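Local coordinates for protein beta-galactosidase/beta-glucuronidase (Faecalibacterium prausnitzii L2-6, PDB 6MVF) that binds flavin mononucleotide and is a gut bacterial beta-glucuronidase of glycosyl hydrolase family 2, probably cleaving beta-linked glucuronic acid from its conjugates, at residues V374-K379 and D415-C420; I391-S397 and R427-A432. All blocks are in the same frame, centred on the assembly; numbering follows the deposited sequence.

Interaction 1 of 2, residues V374-K379 and D415-C420; sequences VMEEMK and DLQKLC. With FMN (flavin mononucleotide), chain G.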
ATOM      1  N   VAL A 374     -20.479 -23.957  31.380  1.00 37.02           N
ATOM      2  CA  VAL A 374     -19.119 -23.608  31.784  1.00 35.77           C
ATOM      3  C   VAL A 374     -18.116 -24.563  31.145  1.00 36.98           C
ATOM      4  O   VAL A 374     -17.113 -24.130  30.564  1.00 33.11           O
ATOM      5  CB  VAL A 374     -19.008 -23.566  33.322  1.00 38.12           C
ATOM      6  CG1 VAL A 374     -17.628 -23.934  33.773  1.00 40.32           C
ATOM      7  CG2 VAL A 374     -19.365 -22.168  33.858  1.00 33.17           C
ATOM      8  N   MET A 375     -18.396 -25.876  31.189  1.00 38.55           N
ATOM      9  CA  MET A 375     -17.493 -26.855  30.576  1.00 38.19           C
ATOM     10  C   MET A 375     -17.351 -26.625  29.075  1.00 38.03           C
ATOM     11  O   MET A 375     -16.242 -26.704  28.533  1.00 42.46           O
ATOM     12  CB  MET A 375     -17.971 -28.293  30.834  1.00 38.38           C
ATOM     13  CG  MET A 375     -18.187 -28.704  32.300  1.00 33.09           C
ATOM     14  SD  MET A 375     -16.714 -28.658  33.327  1.00 35.95           S
ATOM     15  CE  MET A 375     -15.866 -30.144  32.800  1.00 35.74           C
ATOM     16  N   GLU A 376     -18.462 -26.359  28.375  1.00 40.92           N
ATOM     17  CA  GLU A 376     -18.382 -26.129  26.934  1.00 36.03           C
ATOM     18  C   GLU A 376     -17.532 -24.906  26.626  1.00 42.28           C
ATOM     19  O   GLU A 376     -16.711 -24.925  25.693  1.00 34.45           O
ATOM     20  CB  GLU A 376     -19.770 -25.944  26.344  1.00 34.40           C
ATOM     21  CG  GLU A 376     -20.695 -27.110  26.530  1.00 44.16           C
ATOM     22  CD  GLU A 376     -20.516 -28.184  25.494  1.00 50.88           C
ATOM     23  OE1 GLU A 376     -19.363 -28.594  25.243  1.00 56.80           O
ATOM     24  OE2 GLU A 376     -21.538 -28.624  24.926  1.00 58.95           O
ATOM     25  N   GLU A 377     -17.713 -23.836  27.412  1.00 31.68           N
ATOM     26  CA  GLU A 377     -16.973 -22.602  27.180  1.00 33.82           C
ATOM     27  C   GLU A 377     -15.482 -22.806  27.404  1.00 39.52           C
ATOM     28  O   GLU A 377     -14.661 -22.218  26.688  1.00 37.14           O
ATOM     29  CB  GLU A 377     -17.506 -21.485  28.077  1.00 31.00           C
ATOM     30  CG  GLU A 377     -17.134 -20.102  27.599  1.00 31.07           C
ATOM     31  CD  GLU A 377     -18.070 -18.993  28.102  1.00 36.44           C
ATOM     32  OE1 GLU A 377     -18.593 -19.086  29.241  1.00 44.45           O
ATOM     33  OE2 GLU A 377     -18.269 -18.007  27.358  1.00 32.11           O
ATOM     34  N   MET A 378     -15.110 -23.654  28.367  1.00 32.00           N
ATOM     35  CA  MET A 378     -13.695 -23.918  28.569  1.00 30.93           C
ATOM     36  C   MET A 378     -13.139 -24.820  27.476  1.00 35.07           C
ATOM     37  O   MET A 378     -11.978 -24.655  27.067  1.00 31.20           O
ATOM     38  CB  MET A 378     -13.467 -24.538  29.935  1.00 31.39           C
ATOM     39  CG  MET A 378     -12.013 -24.606  30.311  1.00 37.79           C
ATOM     40  SD  MET A 378     -11.398 -22.960  30.735  1.00 44.06           S
ATOM     41  CE  MET A 378      -9.733 -23.150  30.169  1.00 30.69           C
ATOM     42  N   LYS A 379     -13.967 -25.728  26.978  1.00 33.62           N
ATOM     43  CA  LYS A 379     -13.543 -26.627  25.884  1.00 37.48           C
ATOM     44  C   LYS A 379     -13.321 -25.797  24.618  1.00 33.76           C
ATOM     45  O   LYS A 379     -12.405 -26.072  23.907  1.00 34.66           O
ATOM     46  CB  LYS A 379     -14.549 -27.762  25.713  1.00 32.24           C
ATOM     47  CG  LYS A 379     -13.969 -29.023  25.113  1.00 42.45           C
ATOM     48  CD  LYS A 379     -14.860 -30.226  25.142  1.00 48.66           C
ATOM     49  CE  LYS A 379     -14.363 -31.319  24.232  1.00 53.94           C
ATOM     50  NZ  LYS A 379     -15.233 -32.509  24.239  1.00 72.23           N
ATOM     51  N   ASP A 415     -13.858 -30.210  38.180  1.00 34.03           N
ATOM     52  CA  ASP A 415     -14.187 -30.598  36.807  1.00 36.48           C
ATOM     53  C   ASP A 415     -13.404 -29.767  35.798  1.00 36.67           C
ATOM     54  O   ASP A 415     -12.873 -30.303  34.818  1.00 37.67           O
ATOM     55  CB  ASP A 415     -15.697 -30.452  36.550  1.00 37.43           C
ATOM     56  CG  ASP A 415     -16.545 -31.413  37.409  1.00 43.99           C
ATOM     57  OD1 ASP A 415     -16.014 -32.456  37.835  1.00 43.11           O
ATOM     58  OD2 ASP A 415     -17.742 -31.133  37.661  1.00 44.70           O
ATOM     59  N   LEU A 416     -13.313 -28.454  36.033  1.00 36.08           N
ATOM     60  CA  LEU A 416     -12.595 -27.562  35.131  1.00 41.98           C
ATOM     61  C   LEU A 416     -11.090 -27.812  35.181  1.00 40.87           C
ATOM     62  O   LEU A 416     -10.420 -27.792  34.141  1.00 38.68           O
ATOM     63  CB  LEU A 416     -12.909 -26.101  35.475  1.00 40.18           C
ATOM     64  CG  LEU A 416     -14.232 -25.543  34.953  1.00 41.49           C
ATOM     65  CD1 LEU A 416     -14.646 -24.264  35.691  1.00 29.18           C
ATOM     66  CD2 LEU A 416     -14.124 -25.317  33.442  1.00 40.87           C
ATOM     67  N   GLN A 417     -10.534 -28.031  36.378  1.00 40.04           N
ATOM     68  CA  GLN A 417      -9.117 -28.371  36.460  1.00 38.40           C
ATOM     69  C   GLN A 417      -8.832 -29.656  35.697  1.00 39.74           C
ATOM     70  O   GLN A 417      -7.834 -29.751  34.974  1.00 35.71           O
ATOM     71  CB  GLN A 417      -8.674 -28.504  37.916  1.00 31.76           C
ATOM     72  CG  GLN A 417      -7.255 -29.055  38.077  1.00 34.06           C
ATOM     73  CD  GLN A 417      -6.179 -28.039  37.729  1.00 36.77           C
ATOM     74  OE1 GLN A 417      -6.477 -26.873  37.435  1.00 38.38           O
ATOM     75  NE2 GLN A 417      -4.923 -28.468  37.773  1.00 29.56           N
ATOM     76  N   LYS A 418      -9.726 -30.646  35.820  1.00 39.84           N
ATOM     77  CA  LYS A 418      -9.526 -31.912  35.132  1.00 38.35           C
ATOM     78  C   LYS A 418      -9.630 -31.741  33.621  1.00 42.83           C
ATOM     79  O   LYS A 418      -8.894 -32.387  32.866  1.00 40.84           O
ATOM     80  CB  LYS A 418     -10.530 -32.947  35.633  1.00 32.23           C
ATOM     81  CG  LYS A 418     -10.225 -34.356  35.140  1.00 45.59           C
ATOM     82  CD  LYS A 418     -11.474 -35.234  34.993  1.00 52.15           C
ATOM     83  CE  LYS A 418     -11.087 -36.671  34.608  1.00 56.31           C
ATOM     84  NZ  LYS A 418     -12.258 -37.561  34.337  1.00 58.11           N
ATOM     85  N   LEU A 419     -10.515 -30.851  33.162  1.00 38.32           N
ATOM     86  CA  LEU A 419     -10.686 -30.646  31.728  1.00 36.45           C
ATOM     87  C   LEU A 419      -9.481 -29.944  31.111  1.00 38.00           C
ATOM     88  O   LEU A 419      -9.062 -30.284  29.994  1.00 34.91           O
ATOM     89  CB  LEU A 419     -11.958 -29.843  31.464  1.00 42.77           C
ATOM     90  CG  LEU A 419     -12.232 -29.550  29.990  1.00 36.28           C
ATOM     91  CD1 LEU A 419     -12.466 -30.846  29.271  1.00 20.44           C
ATOM     92  CD2 LEU A 419     -13.414 -28.607  29.853  1.00 33.11           C
ATOM     93  N   CYS A 420      -8.918 -28.951  31.808  1.00 38.51           N
ATOM     94  CA  CYS A 420      -7.753 -28.254  31.267  1.00 34.08           C
ATOM     95  C   CYS A 420      -6.558 -29.195  31.124  1.00 35.48           C
ATOM     96  O   CYS A 420      -5.769 -29.059  30.180  1.00 35.28           O
ATOM     97  CB  CYS A 420      -7.372 -27.061  32.144  1.00 36.55           C
ATOM     98  SG  CYS A 420      -8.548 -25.689  32.257  1.00 41.11           S
TER
HETATM   99  N1  FMN G 801     -11.235 -33.777  17.306  1.00 47.93           N
HETATM  100  C2  FMN G 801     -11.776 -33.517  16.113  1.00 55.69           C
HETATM  101  O2  FMN G 801     -12.500 -34.338  15.546  1.00 51.89           O
HETATM  102  N3  FMN G 801     -11.593 -32.380  15.479  1.00 54.37           N
HETATM  103  C4  FMN G 801     -10.857 -31.421  15.949  1.00 46.26           C
HETATM  104  O4  FMN G 801     -10.693 -30.367  15.354  1.00 47.31           O
HETATM  105  C4A FMN G 801     -10.235 -31.634  17.209  1.00 44.32           C
HETATM  106  N5  FMN G 801      -9.507 -30.666  17.690  1.00 50.25           N
HETATM  107  C5A FMN G 801      -8.903 -30.792  18.854  1.00 56.99           C
HETATM  108  C6  FMN G 801      -8.140 -29.755  19.325  1.00 50.97           C
HETATM  109  C7  FMN G 801      -7.504 -29.865  20.510  1.00 52.24           C
HETATM  110  C7M FMN G 801      -6.687 -28.740  21.012  1.00 47.16           C
HETATM  111  C8  FMN G 801      -7.657 -31.084  21.295  1.00 58.17           C
HETATM  112  C8M FMN G 801      -6.976 -31.206  22.612  1.00 46.27           C
HETATM  113  C9  FMN G 801      -8.423 -32.123  20.815  1.00 58.86           C
HETATM  114  C9A FMN G 801      -9.052 -32.028  19.611  1.00 54.27           C
HETATM  115  N10 FMN G 801      -9.849 -33.060  19.140  1.00 55.32           N
HETATM  116  C10 FMN G 801     -10.461 -32.886  17.900  1.00 48.11           C
HETATM  117  C1' FMN G 801      -9.905 -34.266  19.954  1.00 62.26           C
HETATM  118  C2' FMN G 801     -11.170 -34.752  20.618  1.00 64.55           C
HETATM  119  O2' FMN G 801     -11.136 -34.058  21.838  1.00 70.41           O
HETATM  120  C3' FMN G 801     -11.127 -36.220  20.982  1.00 69.11           C
HETATM  121  O3' FMN G 801     -10.132 -36.866  20.217  1.00 76.11           O
HETATM  122  C4' FMN G 801     -12.401 -36.980  20.691  1.00 75.22           C
HETATM  123  O4' FMN G 801     -12.843 -36.539  19.416  1.00 78.98           O
HETATM  124  C5' FMN G 801     -13.489 -36.827  21.755  1.00 82.10           C
HETATM  125  O5' FMN G 801     -14.426 -35.827  21.399  1.00 85.62           O
HETATM  126  P   FMN G 801     -15.463 -35.185  22.410  1.00107.55           P
HETATM  127  O1P FMN G 801     -16.602 -34.878  21.523  1.00 84.07           O
HETATM  128  O2P FMN G 801     -15.701 -36.242  23.447  1.00 94.00           O
HETATM  129  O3P FMN G 801     -14.867 -33.971  23.041  1.00 94.16           O
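Leu416 and Leu419 push their branched ends against Val374, Met375 and Met378 where two helices run side by side in nearly the same direction, 10.4 Å apart at their axes and inclined by 25°. Leu416 CD1 meets Val374 CG1 at 3.6 Å, the two side chains crossing at about a right angle, while Leu416 CD2 lies between that same valine methyl and Met378 CB, 3.7 Å from the latter. One turn on, with CG anti to the backbone N (chi1 179°), the chain of Leu419 continues toward the other helix, and its CD2 ends 3.7 Å from Met375 O and close to Met378 CB. A branched aliphatic suits this place because it can fill the groove beside a carbonyl already engaged by the helical bond from Lys379 N.

Both methionines use flexible, unbranched chains. Met375 folds back at chi2 and chi3, which brings its CE to 3.6 Å from Asp415 O and to 3.8 Å from Asp415 CB. Met378 also bends, and its CE ends 3.5 Å from Cys420 SG, a small, polarisable thiol that packs against the methyl. Asp415 offers its CB and backbone O to Met375; its carboxylate is turned elsewhere, hydrogen-bonded to His371, one turn before Met375.

On the margin of the same helix, the extended chain of Lys379 leaves the interface and carries NZ to the FMN phosphate. The modelled 1.9 Å from NZ to O3P is too short to be trusted in detail, but a lysine at a phosphate probably supplies charge attraction. Tyr177 and Asp174 also hydrogen-bond FMN. On the inner side, strand 391-398 of the TIM barrel underlies both helices: Met378 rests on Trp394, and Leu416 and Cys420 on Ile396, while Val374 is covered by Tyr147 from a loop.

Interaction 2 of 2, residues I391-S397 and R427-A432; sequences ILFWGIS and RLTTIA
Phe393, Trp394 and Gly395 pair in parallel with Leu428, Thr429 and Thr430, the short strands twisting by 46°. Trp394 is held through both its backbone N, donating to Leu428 O (3.0 Å), and its O, accepting from Thr430 N (2.8 Å). Ile396 N then donates to Thr430 O, but the next bond runs from Ala432 N to Ser397 O (3.1 Å): Ile396, with helix-like backbone angles, takes up an extra residue. A water joins Ser397 OG, which is also hydrogen-bonded to His413, to Ala432 O.

Phe393 and Leu428 lie side by side on one face, Phe393 CE1 to Leu428 CD1 3.8 Å, and both touch Val281. These are neighbouring strands of the beta/alpha (TIM) barrel, joined in a beta-alpha-beta crossover through helix 407-423. Trp394 points instead to the helical layer, its broad apolar ring suited to Met378, Leu381 and Ile382 and its N-H donated to Asp424 OD2. Extended from CG to NE, Arg427 is long enough to lay its CD 3.4 Å from Trp394 NE1, the guanidinium plane turned 53° from the ring, and still bring its NE to Ile391 O at 2.6 Å, from above the carbonyl plane. NH1 forms a salt bridge with the same Asp424. A leucine in place of Arg427 would probably strand Ile391 O and leave Asp424 without its charged mate. Tyr386, of the FMN pocket, makes a cation-pi contact with this guanidinium.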
ATOM      1  N   ILE A 391      -0.228 -17.704  25.030  1.00 26.87           N
ATOM      2  CA  ILE A 391      -1.078 -18.145  26.133  1.00 33.74           C
ATOM      3  C   ILE A 391      -0.286 -19.112  27.004  1.00 25.92           C
ATOM      4  O   ILE A 391       0.117 -20.187  26.549  1.00 30.33           O
ATOM      5  CB  ILE A 391      -2.382 -18.786  25.621  1.00 31.87           C
ATOM      6  CG1 ILE A 391      -3.164 -17.760  24.789  1.00 27.59           C
ATOM      7  CG2 ILE A 391      -3.212 -19.321  26.799  1.00 17.88           C
ATOM      8  CD1 ILE A 391      -4.508 -18.230  24.264  1.00 26.86           C
ATOM      9  N   LEU A 392      -0.049 -18.725  28.256  1.00 26.21           N
ATOM     10  CA  LEU A 392       0.661 -19.587  29.199  1.00 31.24           C
ATOM     11  C   LEU A 392      -0.219 -20.128  30.323  1.00 29.97           C
ATOM     12  O   LEU A 392       0.058 -21.210  30.843  1.00 30.14           O
ATOM     13  CB  LEU A 392       1.859 -18.844  29.806  1.00 30.31           C
ATOM     14  CG  LEU A 392       2.830 -18.126  28.864  1.00 26.93           C
ATOM     15  CD1 LEU A 392       4.071 -17.755  29.638  1.00 29.79           C
ATOM     16  CD2 LEU A 392       3.180 -18.969  27.648  1.00 25.03           C
ATOM     17  N   PHE A 393      -1.303 -19.436  30.667  1.00 27.10           N
ATOM     18  CA  PHE A 393      -2.164 -19.807  31.773  1.00 25.42           C
ATOM     19  C   PHE A 393      -3.629 -19.793  31.346  1.00 28.93           C
ATOM     20  O   PHE A 393      -4.090 -18.844  30.703  1.00 32.40           O
ATOM     21  CB  PHE A 393      -1.940 -18.844  32.933  1.00 23.91           C
ATOM     22  CG  PHE A 393      -0.496 -18.527  33.185  1.00 27.19           C
ATOM     23  CD1 PHE A 393       0.255 -19.293  34.073  1.00 32.58           C
ATOM     24  CD2 PHE A 393       0.109 -17.449  32.560  1.00 25.37           C
ATOM     25  CE1 PHE A 393       1.600 -19.000  34.325  1.00 28.19           C
ATOM     26  CE2 PHE A 393       1.437 -17.148  32.792  1.00 29.32           C
ATOM     27  CZ  PHE A 393       2.191 -17.927  33.687  1.00 35.24           C
ATOM     28  N   TRP A 394      -4.348 -20.853  31.687  1.00 28.84           N
ATOM     29  CA  TRP A 394      -5.799 -20.901  31.571  1.00 27.28           C
ATOM     30  C   TRP A 394      -6.390 -20.582  32.938  1.00 27.93           C
ATOM     31  O   TRP A 394      -6.034 -21.221  33.930  1.00 26.56           O
ATOM     32  CB  TRP A 394      -6.294 -22.281  31.110  1.00 26.84           C
ATOM     33  CG  TRP A 394      -5.766 -22.829  29.798  1.00 30.13           C
ATOM     34  CD1 TRP A 394      -5.066 -24.001  29.618  1.00 28.73           C
ATOM     35  CD2 TRP A 394      -5.927 -22.259  28.488  1.00 24.79           C
ATOM     36  NE1 TRP A 394      -4.775 -24.184  28.292  1.00 25.07           N
ATOM     37  CE2 TRP A 394      -5.288 -23.136  27.570  1.00 31.99           C
ATOM     38  CE3 TRP A 394      -6.540 -21.095  28.003  1.00 24.10           C
ATOM     39  CZ2 TRP A 394      -5.239 -22.880  26.178  1.00 27.89           C
ATOM     40  CZ3 TRP A 394      -6.494 -20.834  26.615  1.00 28.84           C
ATOM     41  CH2 TRP A 394      -5.844 -21.732  25.720  1.00 28.69           C
ATOM     42  N   GLY A 395      -7.292 -19.606  32.990  1.00 34.28           N
ATOM     43  CA  GLY A 395      -7.979 -19.244  34.222  1.00 31.87           C
ATOM     44  C   GLY A 395      -9.379 -19.836  34.259  1.00 33.13           C
ATOM     45  O   GLY A 395     -10.117 -19.758  33.278  1.00 35.54           O
ATOM     46  N   ILE A 396      -9.747 -20.423  35.403  1.00 27.52           N
ATOM     47  CA  ILE A 396     -11.002 -21.169  35.462  1.00 31.18           C
ATOM     48  C   ILE A 396     -12.153 -20.415  36.135  1.00 30.88           C
ATOM     49  O   ILE A 396     -13.317 -20.794  35.927  1.00 31.42           O
ATOM     50  CB  ILE A 396     -10.811 -22.556  36.122  1.00 35.44           C
ATOM     51  CG1 ILE A 396     -10.385 -22.433  37.584  1.00 33.20           C
ATOM     52  CG2 ILE A 396      -9.819 -23.440  35.321  1.00 28.90           C
ATOM     53  CD1 ILE A 396     -10.504 -23.743  38.333  1.00 35.30           C
ATOM     54  N   SER A 397     -11.876 -19.362  36.911  1.00 25.86           N
ATOM     55  CA  SER A 397     -12.939 -18.513  37.463  1.00 29.13           C
ATOM     56  C   SER A 397     -12.350 -17.209  37.982  1.00 25.33           C
ATOM     57  O   SER A 397     -11.163 -17.122  38.299  1.00 28.43           O
ATOM     58  CB  SER A 397     -13.723 -19.206  38.591  1.00 32.95           C
ATOM     59  OG  SER A 397     -12.926 -19.400  39.748  1.00 29.32           O
ATOM     60  N   ARG A 427      -0.027 -26.516  29.649  1.00 28.27           N
ATOM     61  CA  ARG A 427      -0.198 -25.195  30.229  1.00 35.11           C
ATOM     62  C   ARG A 427      -0.626 -25.288  31.689  1.00 28.91           C
ATOM     63  O   ARG A 427      -1.220 -26.276  32.134  1.00 28.33           O
ATOM     64  CB  ARG A 427      -1.206 -24.351  29.423  1.00 36.41           C
ATOM     65  CG  ARG A 427      -0.670 -23.898  28.058  1.00 33.26           C
ATOM     66  CD  ARG A 427      -1.698 -23.080  27.305  1.00 29.24           C
ATOM     67  NE  ARG A 427      -1.167 -22.450  26.094  1.00 30.83           N
ATOM     68  CZ  ARG A 427      -1.168 -23.006  24.888  1.00 27.12           C
ATOM     69  NH1 ARG A 427      -1.651 -24.228  24.715  1.00 24.31           N
ATOM     70  NH2 ARG A 427      -0.683 -22.333  23.854  1.00 28.12           N
ATOM     71  N   LEU A 428      -0.293 -24.230  32.424  1.00 25.28           N
ATOM     72  CA  LEU A 428      -0.667 -24.088  33.824  1.00 27.42           C
ATOM     73  C   LEU A 428      -2.095 -23.572  33.962  1.00 30.48           C
ATOM     74  O   LEU A 428      -2.556 -22.758  33.159  1.00 32.38           O
ATOM     75  CB  LEU A 428       0.304 -23.131  34.510  1.00 23.76           C
ATOM     76  CG  LEU A 428       1.752 -23.611  34.443  1.00 26.46           C
ATOM     77  CD1 LEU A 428       2.663 -22.561  35.006  1.00 25.55           C
ATOM     78  CD2 LEU A 428       1.924 -24.954  35.176  1.00 23.95           C
ATOM     79  N   THR A 429      -2.799 -24.042  34.987  1.00 31.80           N
ATOM     80  CA  THR A 429      -4.100 -23.484  35.334  1.00 34.75           C
ATOM     81  C   THR A 429      -3.942 -22.465  36.460  1.00 35.35           C
ATOM     82  O   THR A 429      -3.020 -22.551  37.279  1.00 35.34           O
ATOM     83  CB  THR A 429      -5.096 -24.579  35.738  1.00 35.62           C
ATOM     84  OG1 THR A 429      -4.578 -25.333  36.842  1.00 38.01           O
ATOM     85  CG2 THR A 429      -5.329 -25.530  34.576  1.00 35.59           C
ATOM     86  N   THR A 430      -4.829 -21.468  36.462  1.00 33.78           N
ATOM     87  CA  THR A 430      -4.796 -20.379  37.429  1.00 27.66           C
ATOM     88  C   THR A 430      -6.227 -20.078  37.836  1.00 28.13           C
ATOM     89  O   THR A 430      -7.180 -20.615  37.267  1.00 25.29           O
ATOM     90  CB  THR A 430      -4.103 -19.108  36.869  1.00 30.29           C
ATOM     91  OG1 THR A 430      -3.859 -18.164  37.925  1.00 25.76           O
ATOM     92  CG2 THR A 430      -4.961 -18.413  35.789  1.00 26.01           C
ATOM     93  N   ILE A 431      -6.362 -19.188  38.822  1.00 28.22           N
ATOM     94  CA  ILE A 431      -7.656 -18.758  39.337  1.00 30.88           C
ATOM     95  C   ILE A 431      -7.483 -17.354  39.901  1.00 28.32           C
ATOM     96  O   ILE A 431      -6.397 -16.979  40.353  1.00 30.70           O
ATOM     97  CB  ILE A 431      -8.196 -19.769  40.394  1.00 32.69           C
ATOM     98  CG1 ILE A 431      -9.596 -19.374  40.871  1.00 27.85           C
ATOM     99  CG2 ILE A 431      -7.205 -19.951  41.586  1.00 23.54           C
ATOM    100  CD1 ILE A 431     -10.341 -20.515  41.466  1.00 26.68           C
ATOM    101  N   ALA A 432      -8.550 -16.560  39.873  1.00 29.11           N
ATOM    102  CA  ALA A 432      -8.520 -15.226  40.474  1.00 32.36           C
ATOM    103  C   ALA A 432      -9.507 -15.181  41.637  1.00 31.74           C
ATOM    104  O   ALA A 432     -10.719 -15.331  41.439  1.00 29.27           O
ATOM    105  CB  ALA A 432      -8.830 -14.142  39.439  1.00 31.52           C
TER
HETATM  106  O   HOH W   1     -12.716 -17.128  41.507  1.00 27.03           O

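How the interactions relate
Along the chain, residues 374-379 come first on helix 368-385, followed by strand residues 391-397, then 415-420 on helix 407-423, and finally 427-432. Interaction 1 closes the loop from helix to helix across the intervening strand; interaction 2 closes the one from strand to strand across the second helix. The two loops therefore cross rather than nest, as successive beta/alpha units of a barrel require, and their centres lie 11 Å apart. Direct contacts bind the helical layer to the strands: Gln417 OE1 lies 2.5 Å from Thr429 OG1, a probable hydrogen bond, and Met378 CE packs 3.7 Å from Trp394 CB. The helix pair thus lies on the outside of the strand pair.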